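Peptidoglycan glycosyltransferase (Burkholderia ambifaria, PDB 5UY7) belongs to the penicillin-binding proteins, and its modelled part has the beta-lactamase-like fold of their transpeptidase domain, a five-stranded antiparallel sheet packed with helices. Local coordinates at residues Pro268-Ile271 with Met272-Phe275; Arg365-Pro368 with Trp369-Arg373; Arg285-Pro288 with Asn289-Val292. All blocks are in the same frame, centred on the assembly; numbering follows the deposited sequence.

Interaction 1: Pro268-Ile271 with Met272-Phe275; sequences PGSI and MKPF. With SO4 (sulfate ion), chain B.
Lys273 lays its stretched-out chain alongside Ser270, with CD passing 3.8 Å from Ser270 CB. One turn separates the two residues, a spacing consistent with the SxxK motif at a helix start in penicillin-binding proteins. With CG beside the backbone N (chi1 -70°) and every later torsion extended, the lysine runs back over the turn and places NZ 2.8 Å from Ser270 OG, to which it gives a hydrogen bond. NZ has further partners: Asn326 OD1 and Ser324 O also accept hydrogen bonds from it, which fixes the end of a buried chain. Ser270 OG in turn makes a short hydrogen bond of 2.5 Å to O4 of a sulfate ion, probably from the crystallisation liquor, that Ser462 OG also binds. Lysine and sulfate thus meet at a single hydroxyl.

The backbone underneath winds as a 3-10 turn leading into helix 273-282. Met272 N points almost straight (175°) at Gly269 O, 2.9 Å away. Lys273 N reaches Ser270 O at 3.0 Å, approaching well above the carbonyl plane. Gly269 enters this turn with a positive phi.

Apolar packing fills the other flank. Met272, bent at chi2 and chi3, crosses the Pro268 ring obliquely and presses CG to within 3.3 Å of Pro268 CG, a close squeeze for two carbons. Farther along, Pro274 and Phe275 pack against helix 390-401, where Phe275 meets Tyr397 edge-to-face. Ile271 O, which shares a hydrogen bond with the Tyr397 hydroxyl, has Pro274 CD only 3.3 Å away.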
ATOM      1  N   PRO A 268      -8.277  -1.001   4.618  1.00 18.71           N
ATOM      2  CA  PRO A 268      -6.835  -1.042   4.339  1.00 18.94           C
ATOM      3  C   PRO A 268      -5.953  -0.709   5.532  1.00 19.76           C
ATOM      4  O   PRO A 268      -4.763  -1.051   5.509  1.00 19.13           O
ATOM      5  CB  PRO A 268      -6.668   0.005   3.229  1.00 18.51           C
ATOM      6  CG  PRO A 268      -7.858   0.944   3.433  1.00 16.78           C
ATOM      7  CD  PRO A 268      -8.975   0.060   3.874  1.00 19.31           C
ATOM      8  N   GLY A 269      -6.467  -0.005   6.537  1.00 20.01           N
ATOM      9  CA  GLY A 269      -5.640   0.305   7.694  1.00 19.26           C
ATOM     10  C   GLY A 269      -4.421   1.137   7.338  1.00 18.60           C
ATOM     11  O   GLY A 269      -4.464   2.011   6.464  1.00 18.17           O
ATOM     12  N   SER A 270      -3.294   0.823   7.989  1.00 16.29           N
ATOM     13  CA  SER A 270      -2.097   1.661   7.887  1.00 16.82           C
ATOM     14  C   SER A 270      -1.569   1.793   6.466  1.00 19.29           C
ATOM     15  O   SER A 270      -0.775   2.701   6.195  1.00 16.72           O
ATOM     16  CB  SER A 270      -0.990   1.117   8.790  1.00 17.26           C
ATOM     17  OG  SER A 270      -1.390   1.171  10.148  1.00 18.74           O
ATOM     18  N   ILE A 271      -1.990   0.920   5.548  1.00 15.50           N
ATOM     19  CA  ILE A 271      -1.575   1.036   4.151  1.00 14.10           C
ATOM     20  C   ILE A 271      -2.012   2.360   3.541  1.00 15.58           C
ATOM     21  O   ILE A 271      -1.411   2.819   2.558  1.00 15.61           O
ATOM     22  CB  ILE A 271      -2.123  -0.187   3.381  1.00 15.55           C
ATOM     23  CG1 ILE A 271      -1.394  -1.445   3.861  1.00 15.87           C
ATOM     24  CG2 ILE A 271      -1.988  -0.018   1.874  1.00 17.67           C
ATOM     25  CD1 ILE A 271      -2.103  -2.751   3.476  1.00 17.40           C
ATOM     26  N   MET A 272      -3.016   3.016   4.123  1.00 15.37           N
ATOM     27  CA  MET A 272      -3.445   4.302   3.587  1.00 15.23           C
ATOM     28  C   MET A 272      -2.623   5.478   4.090  1.00 16.91           C
ATOM     29  O   MET A 272      -2.750   6.568   3.524  1.00 16.27           O
ATOM     30  CB  MET A 272      -4.910   4.574   3.925  1.00 17.17           C
ATOM     31  CG  MET A 272      -5.882   3.618   3.265  1.00 18.67           C
ATOM     32  SD  MET A 272      -5.695   3.481   1.476  1.00 20.31           S
ATOM     33  CE  MET A 272      -6.087   5.164   0.989  1.00 22.74           C
ATOM     34  N   LYS A 273      -1.822   5.302   5.144  1.00 14.21           N
ATOM     35  CA  LYS A 273      -1.124   6.451   5.717  1.00 13.74           C
ATOM     36  C   LYS A 273      -0.242   7.165   4.698  1.00 14.06           C
ATOM     37  O   LYS A 273      -0.208   8.412   4.718  1.00 15.08           O
ATOM     38  CB  LYS A 273      -0.332   6.004   6.956  1.00 14.19           C
ATOM     39  CG  LYS A 273      -1.247   5.641   8.118  1.00 13.37           C
ATOM     40  CD  LYS A 273      -0.543   4.874   9.252  1.00 16.79           C
ATOM     41  CE  LYS A 273      -1.528   4.660  10.383  1.00 16.26           C
ATOM     42  NZ  LYS A 273      -1.086   3.647  11.420  1.00 18.60           N
ATOM     43  N   PRO A 274       0.453   6.481   3.782  1.00 14.27           N
ATOM     44  CA  PRO A 274       1.234   7.217   2.777  1.00 13.66           C
ATOM     45  C   PRO A 274       0.392   8.096   1.873  1.00 14.87           C
ATOM     46  O   PRO A 274       0.919   9.087   1.358  1.00 15.69           O
ATOM     47  CB  PRO A 274       1.922   6.101   1.986  1.00 13.77           C
ATOM     48  CG  PRO A 274       2.066   5.015   2.986  1.00 13.83           C
ATOM     49  CD  PRO A 274       0.791   5.040   3.752  1.00 14.60           C
ATOM     50  N   PHE A 275      -0.883   7.763   1.646  1.00 15.68           N
ATOM     51  CA  PHE A 275      -1.703   8.610   0.780  1.00 13.85           C
ATOM     52  C   PHE A 275      -2.184   9.849   1.516  1.00 14.63           C
ATOM     53  O   PHE A 275      -2.286  10.925   0.919  1.00 16.53           O
ATOM     54  CB  PHE A 275      -2.889   7.821   0.214  1.00 14.82           C
ATOM     55  CG  PHE A 275      -2.467   6.746  -0.742  1.00 16.59           C
ATOM     56  CD1 PHE A 275      -1.962   7.077  -1.988  1.00 16.72           C
ATOM     57  CD2 PHE A 275      -2.531   5.408  -0.380  1.00 19.61           C
ATOM     58  CE1 PHE A 275      -1.530   6.092  -2.870  1.00 16.71           C
ATOM     59  CE2 PHE A 275      -2.103   4.417  -1.259  1.00 17.78           C
ATOM     60  CZ  PHE A 275      -1.604   4.765  -2.507  1.00 18.68           C
TER
HETATM   61  S   SO4 B 701      -0.317  -2.285  11.323  1.00 36.53           S
HETATM   62  O1  SO4 B 701      -0.027  -3.154  10.178  1.00 39.48           O
HETATM   63  O2  SO4 B 701       0.923  -1.716  11.837  1.00 40.28           O
HETATM   64  O3  SO4 B 701      -0.954  -3.092  12.361  1.00 46.73           O
HETATM   65  O4  SO4 B 701      -1.222  -1.196  10.977  1.00 36.34           O

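Interaction 2: Arg365-Pro368 with Trp369-Arg373; sequences RLRP and WKSWR
Trp372 reaches back to Arg367 with its indole, and NE1 gives a hydrogen bond of 2.8 Å to Arg367 O at an N-H...O angle of 160°. The oxygen lies close to the plane of the indole, while the N-H arrives from above the carbonyl plane of Arg367. A second carbonyl, Pro368 O, is gripped twice by one residue: Ser371 N binds it at 2.9 Å, and Ser371 OG makes a very short bond of 2.5 Å. The hydroxyl is brought onto that carbonyl by lying between its own backbone N and carbonyl carbon (chi1 68°).

Polar contacts of the side chain gather at the Arg367 guanidinium. NH2 forms a salt bridge with Glu376, whereas the bond from NH1 to Ser371 O is weak, at 3.3 Å and poorly aligned. Ser371 OG sits over one face of the guanidinium, whose plane is turned 27° from the Trp372 ring.

Apolar contacts come mainly from the tryptophans. Within 369-373, Trp369 CA lies 3.5 Å above the plane of the Trp372 ring, near its rim, and Leu366 CD1 touches Trp372 CZ2 more loosely at 4.4 Å. Trp372 also touches Tyr345 of helix 338-347 and Met380 of helix 374-381, and Trp369 meets the ring of Trp342.

Arg373, at the N-cap position of helix 374-381, bonds through its N to Glu376 OE1. The arrangement is a surface loop whose short 3-10 segment at 369-371 leads into that helix N-cap.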
ATOM      1  N   ARG A 365     -15.997   0.358  -0.757  1.00 24.21           N
ATOM      2  CA  ARG A 365     -16.933   1.295  -0.152  1.00 27.87           C
ATOM      3  C   ARG A 365     -16.202   2.591   0.160  1.00 28.83           C
ATOM      4  O   ARG A 365     -15.211   2.587   0.899  1.00 27.71           O
ATOM      5  CB  ARG A 365     -17.555   0.706   1.116  1.00 31.88           C
ATOM      6  N   LEU A 366     -16.675   3.685  -0.426  1.00 28.41           N
ATOM      7  CA  LEU A 366     -16.168   5.026  -0.148  1.00 28.31           C
ATOM      8  C   LEU A 366     -17.377   5.913   0.100  1.00 29.54           C
ATOM      9  O   LEU A 366     -18.196   6.121  -0.802  1.00 33.93           O
ATOM     10  CB  LEU A 366     -15.325   5.557  -1.307  1.00 33.00           C
ATOM     11  CG  LEU A 366     -14.757   6.964  -1.116  1.00 35.41           C
ATOM     12  CD1 LEU A 366     -13.804   6.994   0.072  1.00 34.50           C
ATOM     13  CD2 LEU A 366     -14.062   7.445  -2.385  1.00 36.45           C
ATOM     14  N   ARG A 367     -17.491   6.428   1.302  1.00 29.69           N
ATOM     15  CA  ARG A 367     -18.662   7.221   1.623  1.00 34.49           C
ATOM     16  C   ARG A 367     -18.566   8.619   1.009  1.00 37.03           C
ATOM     17  O   ARG A 367     -17.472   9.176   0.881  1.00 32.13           O
ATOM     18  CB  ARG A 367     -18.836   7.298   3.134  1.00 36.94           C
ATOM     19  CG  ARG A 367     -19.307   5.958   3.700  1.00 49.54           C
ATOM     20  CD  ARG A 367     -19.349   5.911   5.216  1.00 55.61           C
ATOM     21  NE  ARG A 367     -20.224   6.932   5.775  1.00 60.96           N
ATOM     22  CZ  ARG A 367     -19.785   7.994   6.439  1.00 61.77           C
ATOM     23  NH1 ARG A 367     -20.645   8.885   6.918  1.00 64.48           N
ATOM     24  NH2 ARG A 367     -18.484   8.158   6.629  1.00 52.12           N
ATOM     25  N   PRO A 368     -19.700   9.185   0.592  1.00 33.40           N
ATOM     26  CA  PRO A 368     -19.677  10.507  -0.046  1.00 34.33           C
ATOM     27  C   PRO A 368     -19.162  11.572   0.908  1.00 28.64           C
ATOM     28  O   PRO A 368     -19.537  11.613   2.084  1.00 32.90           O
ATOM     29  CB  PRO A 368     -21.145  10.749  -0.418  1.00 34.08           C
ATOM     30  CG  PRO A 368     -21.784   9.400  -0.398  1.00 38.81           C
ATOM     31  CD  PRO A 368     -21.057   8.617   0.645  1.00 36.33           C
ATOM     32  N   TRP A 369     -18.318  12.466   0.376  1.00 31.10           N
ATOM     33  CA  TRP A 369     -17.577  13.379   1.241  1.00 31.67           C
ATOM     34  C   TRP A 369     -18.483  14.375   1.949  1.00 33.00           C
ATOM     35  O   TRP A 369     -18.147  14.831   3.045  1.00 37.59           O
ATOM     36  CB  TRP A 369     -16.489  14.117   0.454  1.00 29.10           C
ATOM     37  CG  TRP A 369     -16.962  15.033  -0.653  1.00 31.47           C
ATOM     38  CD1 TRP A 369     -17.045  14.735  -1.981  1.00 34.34           C
ATOM     39  CD2 TRP A 369     -17.375  16.403  -0.526  1.00 32.08           C
ATOM     40  NE1 TRP A 369     -17.499  15.822  -2.687  1.00 37.45           N
ATOM     41  CE2 TRP A 369     -17.708  16.860  -1.817  1.00 36.31           C
ATOM     42  CE3 TRP A 369     -17.499  17.283   0.553  1.00 35.94           C
ATOM     43  CZ2 TRP A 369     -18.158  18.156  -2.057  1.00 36.23           C
ATOM     44  CZ3 TRP A 369     -17.950  18.569   0.312  1.00 36.83           C
ATOM     45  CH2 TRP A 369     -18.269  18.994  -0.982  1.00 37.14           C
ATOM     46  N   LYS A 370     -19.633  14.722   1.364  1.00 32.89           N
ATOM     47  CA  LYS A 370     -20.539  15.627   2.061  1.00 34.16           C
ATOM     48  C   LYS A 370     -21.068  15.018   3.353  1.00 40.37           C
ATOM     49  O   LYS A 370     -21.575  15.751   4.209  1.00 43.53           O
ATOM     50  CB  LYS A 370     -21.706  16.022   1.160  1.00 36.58           C
ATOM     51  CG  LYS A 370     -21.376  17.074   0.118  1.00 40.85           C
ATOM     52  CD  LYS A 370     -22.654  17.588  -0.524  1.00 49.29           C
ATOM     53  CE  LYS A 370     -22.402  18.187  -1.895  1.00 56.71           C
ATOM     54  NZ  LYS A 370     -21.712  19.501  -1.827  1.00 62.96           N
ATOM     55  N   SER A 371     -20.954  13.701   3.516  1.00 40.28           N
ATOM     56  CA  SER A 371     -21.490  13.002   4.677  1.00 44.20           C
ATOM     57  C   SER A 371     -20.448  12.703   5.751  1.00 42.65           C
ATOM     58  O   SER A 371     -20.812  12.167   6.802  1.00 41.41           O
ATOM     59  CB  SER A 371     -22.147  11.691   4.237  1.00 44.75           C
ATOM     60  OG  SER A 371     -21.174  10.777   3.756  1.00 50.68           O
ATOM     61  N   TRP A 372     -19.172  13.023   5.522  1.00 37.22           N
ATOM     62  CA  TRP A 372     -18.132  12.662   6.480  1.00 37.53           C
ATOM     63  C   TRP A 372     -18.266  13.465   7.765  1.00 37.20           C
ATOM     64  O   TRP A 372     -18.317  14.698   7.735  1.00 42.87           O
ATOM     65  CB  TRP A 372     -16.737  12.907   5.901  1.00 30.21           C
ATOM     66  CG  TRP A 372     -16.341  12.057   4.748  1.00 31.51           C
ATOM     67  CD1 TRP A 372     -17.120  11.176   4.061  1.00 30.68           C
ATOM     68  CD2 TRP A 372     -15.048  12.016   4.136  1.00 28.65           C
ATOM     69  NE1 TRP A 372     -16.386  10.586   3.054  1.00 29.69           N
ATOM     70  CE2 TRP A 372     -15.113  11.093   3.079  1.00 27.27           C
ATOM     71  CE3 TRP A 372     -13.839  12.679   4.380  1.00 27.94           C
ATOM     72  CZ2 TRP A 372     -14.014  10.810   2.269  1.00 24.95           C
ATOM     73  CZ3 TRP A 372     -12.758  12.406   3.575  1.00 25.18           C
ATOM     74  CH2 TRP A 372     -12.848  11.474   2.533  1.00 25.04           C
ATOM     75  N   ARG A 373     -18.307  12.769   8.895  1.00 38.40           N
ATOM     76  CA  ARG A 373     -18.041  13.427  10.163  1.00 39.89           C
ATOM     77  C   ARG A 373     -16.537  13.632  10.308  1.00 37.16           C
ATOM     78  O   ARG A 373     -15.738  12.940   9.679  1.00 31.38           O
ATOM     79  CB  ARG A 373     -18.584  12.604  11.331  1.00 48.44           C
TER

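Interaction 3: Arg285-Pro288 with Asn289-Val292; sequences RVTP and NTLV. With SO4 (sulfate ion), chain C.
Val286 comes first along the loop and touches Thr290 sidelong, its CB 3.8 Å from Thr290 OG1. That hydroxyl oxygen accepts a nearly straight hydrogen bond of 2.9 Å (170°) from the backbone N of Thr287. A first torsion of -67° sets OG1 beside the backbone N of Thr290 and makes this bond possible. A backbone bond joins the same two residues in the other sense: Thr290 N binds Thr287 O at 3.1 Å, closing a type I beta turn from Thr287 to Thr290. Side chain and backbone of Thr290 therefore each hold Thr287, so that both the N-H and the C=O of Thr287 are bonded.

The Thr287 side chain crosses that of Thr290 at about a right angle, and the two OG1 atoms lie 3.0 Å apart. Thr287 OG1 also gives a hydrogen bond of 2.7 Å to O4 of a sulfate ion, probably from the crystallisation liquor. Pro288, at the second position of the turn, holds the chain in the bend with its ring, and its CD comes within 3.5 Å of sulfate O3. The next residue, Asn289, binds that same oxygen through its backbone N at 3.0 Å. The anion thus lies over one face of the turn, bound by one hydroxyl and one amide N-H.

The turn carries the chain from helix 273-282 into strand 291-293, which pairs with strand 314-316. Val286 packs on Ala280 and Leu281 and, together with Thr290, on Val317 of helix 317-323; the Pro288 ring lies against Leu281 and against Met437 of helix 428-442.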
ATOM      1  N   ARG A 285       0.213  21.651   2.265  1.00 18.95           N
ATOM      2  CA  ARG A 285      -0.199  21.877   3.651  1.00 17.32           C
ATOM      3  C   ARG A 285       0.929  21.582   4.632  1.00 18.23           C
ATOM      4  O   ARG A 285       1.023  22.225   5.687  1.00 22.11           O
ATOM      5  CB  ARG A 285      -1.418  21.013   3.997  1.00 18.79           C
ATOM      6  CG  ARG A 285      -2.617  21.222   3.084  1.00 20.49           C
ATOM      7  CD  ARG A 285      -3.302  22.580   3.305  1.00 21.86           C
ATOM      8  NE  ARG A 285      -3.975  22.976   2.071  1.00 22.73           N
ATOM      9  CZ  ARG A 285      -5.144  22.482   1.679  1.00 25.33           C
ATOM     10  NH1 ARG A 285      -5.787  21.623   2.455  1.00 21.32           N
ATOM     11  NH2 ARG A 285      -5.669  22.841   0.517  1.00 25.69           N
ATOM     12  N   VAL A 286       1.770  20.605   4.313  1.00 19.50           N
ATOM     13  CA  VAL A 286       2.932  20.253   5.116  1.00 17.41           C
ATOM     14  C   VAL A 286       4.093  20.015   4.165  1.00 20.22           C
ATOM     15  O   VAL A 286       3.919  19.881   2.952  1.00 18.34           O
ATOM     16  CB  VAL A 286       2.715  18.993   5.984  1.00 16.89           C
ATOM     17  CG1 VAL A 286       1.490  19.136   6.873  1.00 20.32           C
ATOM     18  CG2 VAL A 286       2.576  17.753   5.102  1.00 17.79           C
ATOM     19  N   THR A 287       5.287  19.937   4.742  1.00 20.81           N
ATOM     20  CA  THR A 287       6.493  19.524   4.036  1.00 20.30           C
ATOM     21  C   THR A 287       7.044  18.301   4.754  1.00 17.92           C
ATOM     22  O   THR A 287       6.590  17.989   5.864  1.00 19.19           O
ATOM     23  CB  THR A 287       7.528  20.641   4.031  1.00 23.94           C
ATOM     24  OG1 THR A 287       7.920  20.906   5.384  1.00 24.96           O
ATOM     25  CG2 THR A 287       6.956  21.890   3.383  1.00 26.45           C
ATOM     26  N   PRO A 288       8.029  17.595   4.190  1.00 17.61           N
ATOM     27  CA  PRO A 288       8.524  16.396   4.883  1.00 16.55           C
ATOM     28  C   PRO A 288       9.078  16.669   6.269  1.00 17.72           C
ATOM     29  O   PRO A 288       9.029  15.779   7.130  1.00 18.81           O
ATOM     30  CB  PRO A 288       9.610  15.870   3.933  1.00 18.04           C
ATOM     31  CG  PRO A 288       9.174  16.348   2.578  1.00 18.76           C
ATOM     32  CD  PRO A 288       8.595  17.713   2.831  1.00 23.17           C
ATOM     33  N   ASN A 289       9.596  17.870   6.531  1.00 17.63           N
ATOM     34  CA  ASN A 289      10.164  18.147   7.844  1.00 18.12           C
ATOM     35  C   ASN A 289       9.252  18.978   8.735  1.00 19.79           C
ATOM     36  O   ASN A 289       9.694  19.430   9.795  1.00 21.89           O
ATOM     37  CB  ASN A 289      11.523  18.831   7.700  1.00 23.39           C
ATOM     38  CG  ASN A 289      12.541  17.937   7.044  1.00 32.78           C
ATOM     39  OD1 ASN A 289      13.185  18.318   6.065  1.00 43.75           O
ATOM     40  ND2 ASN A 289      12.676  16.726   7.562  1.00 26.28           N
ATOM     41  N   THR A 290       8.001  19.188   8.331  1.00 18.42           N
ATOM     42  CA  THR A 290       7.011  19.762   9.234  1.00 18.85           C
ATOM     43  C   THR A 290       6.886  18.908  10.490  1.00 20.30           C
ATOM     44  O   THR A 290       6.838  17.680  10.415  1.00 20.34           O
ATOM     45  CB  THR A 290       5.659  19.858   8.532  1.00 18.94           C
ATOM     46  OG1 THR A 290       5.743  20.812   7.464  1.00 20.39           O
ATOM     47  CG2 THR A 290       4.559  20.272   9.513  1.00 23.27           C
ATOM     48  N   LEU A 291       6.839  19.568  11.647  1.00 19.47           N
ATOM     49  CA  LEU A 291       6.693  18.850  12.910  1.00 20.46           C
ATOM     50  C   LEU A 291       5.225  18.574  13.204  1.00 20.76           C
ATOM     51  O   LEU A 291       4.358  19.428  12.987  1.00 24.03           O
ATOM     52  CB  LEU A 291       7.306  19.647  14.057  1.00 22.58           C
ATOM     53  CG  LEU A 291       8.809  19.904  13.942  1.00 23.19           C
ATOM     54  CD1 LEU A 291       9.322  20.592  15.196  1.00 28.25           C
ATOM     55  CD2 LEU A 291       9.566  18.608  13.687  1.00 27.39           C
ATOM     56  N   VAL A 292       4.958  17.373  13.714  1.00 20.00           N
ATOM     57  CA  VAL A 292       3.623  16.921  14.096  1.00 19.11           C
ATOM     58  C   VAL A 292       3.723  16.385  15.516  1.00 20.65           C
ATOM     59  O   VAL A 292       4.485  15.443  15.770  1.00 22.98           O
ATOM     60  CB  VAL A 292       3.092  15.832  13.147  1.00 20.04           C
ATOM     61  CG1 VAL A 292       1.663  15.438  13.519  1.00 23.82           C
ATOM     62  CG2 VAL A 292       3.180  16.300  11.697  1.00 20.45           C
TER
HETATM   63  S   SO4 C 702      11.287  21.147   4.621  1.00 42.89           S
HETATM   64  O1  SO4 C 702      11.293  21.683   3.263  1.00 54.08           O
HETATM   65  O2  SO4 C 702      12.639  21.173   5.178  1.00 44.71           O
HETATM   66  O3  SO4 C 702      10.817  19.763   4.586  1.00 46.74           O
HETATM   67  O4  SO4 C 702      10.403  21.958   5.457  1.00 47.07           O

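How the interactions relate
From the N terminus the chain meets interaction 1, then interaction 3, then interaction 2. Each is a local turn in one continuous stretch, so they follow in series and none nests within or crosses another. Residues 268-275 close the turn that opens helix 273-282, near the centre of the chain. Beyond the end of that helix, 285-292 turns the chain into strand 291-293, its centre about 18 Å from that of interaction 1. Later, 365-373 rounds the surface loop joining helix 338-347 to helix 374-381, its centre about 17 Å from that of interaction 1 and about 26 Å from that of interaction 3. Helix 273-282 links the buried turn to one of the two surface turns.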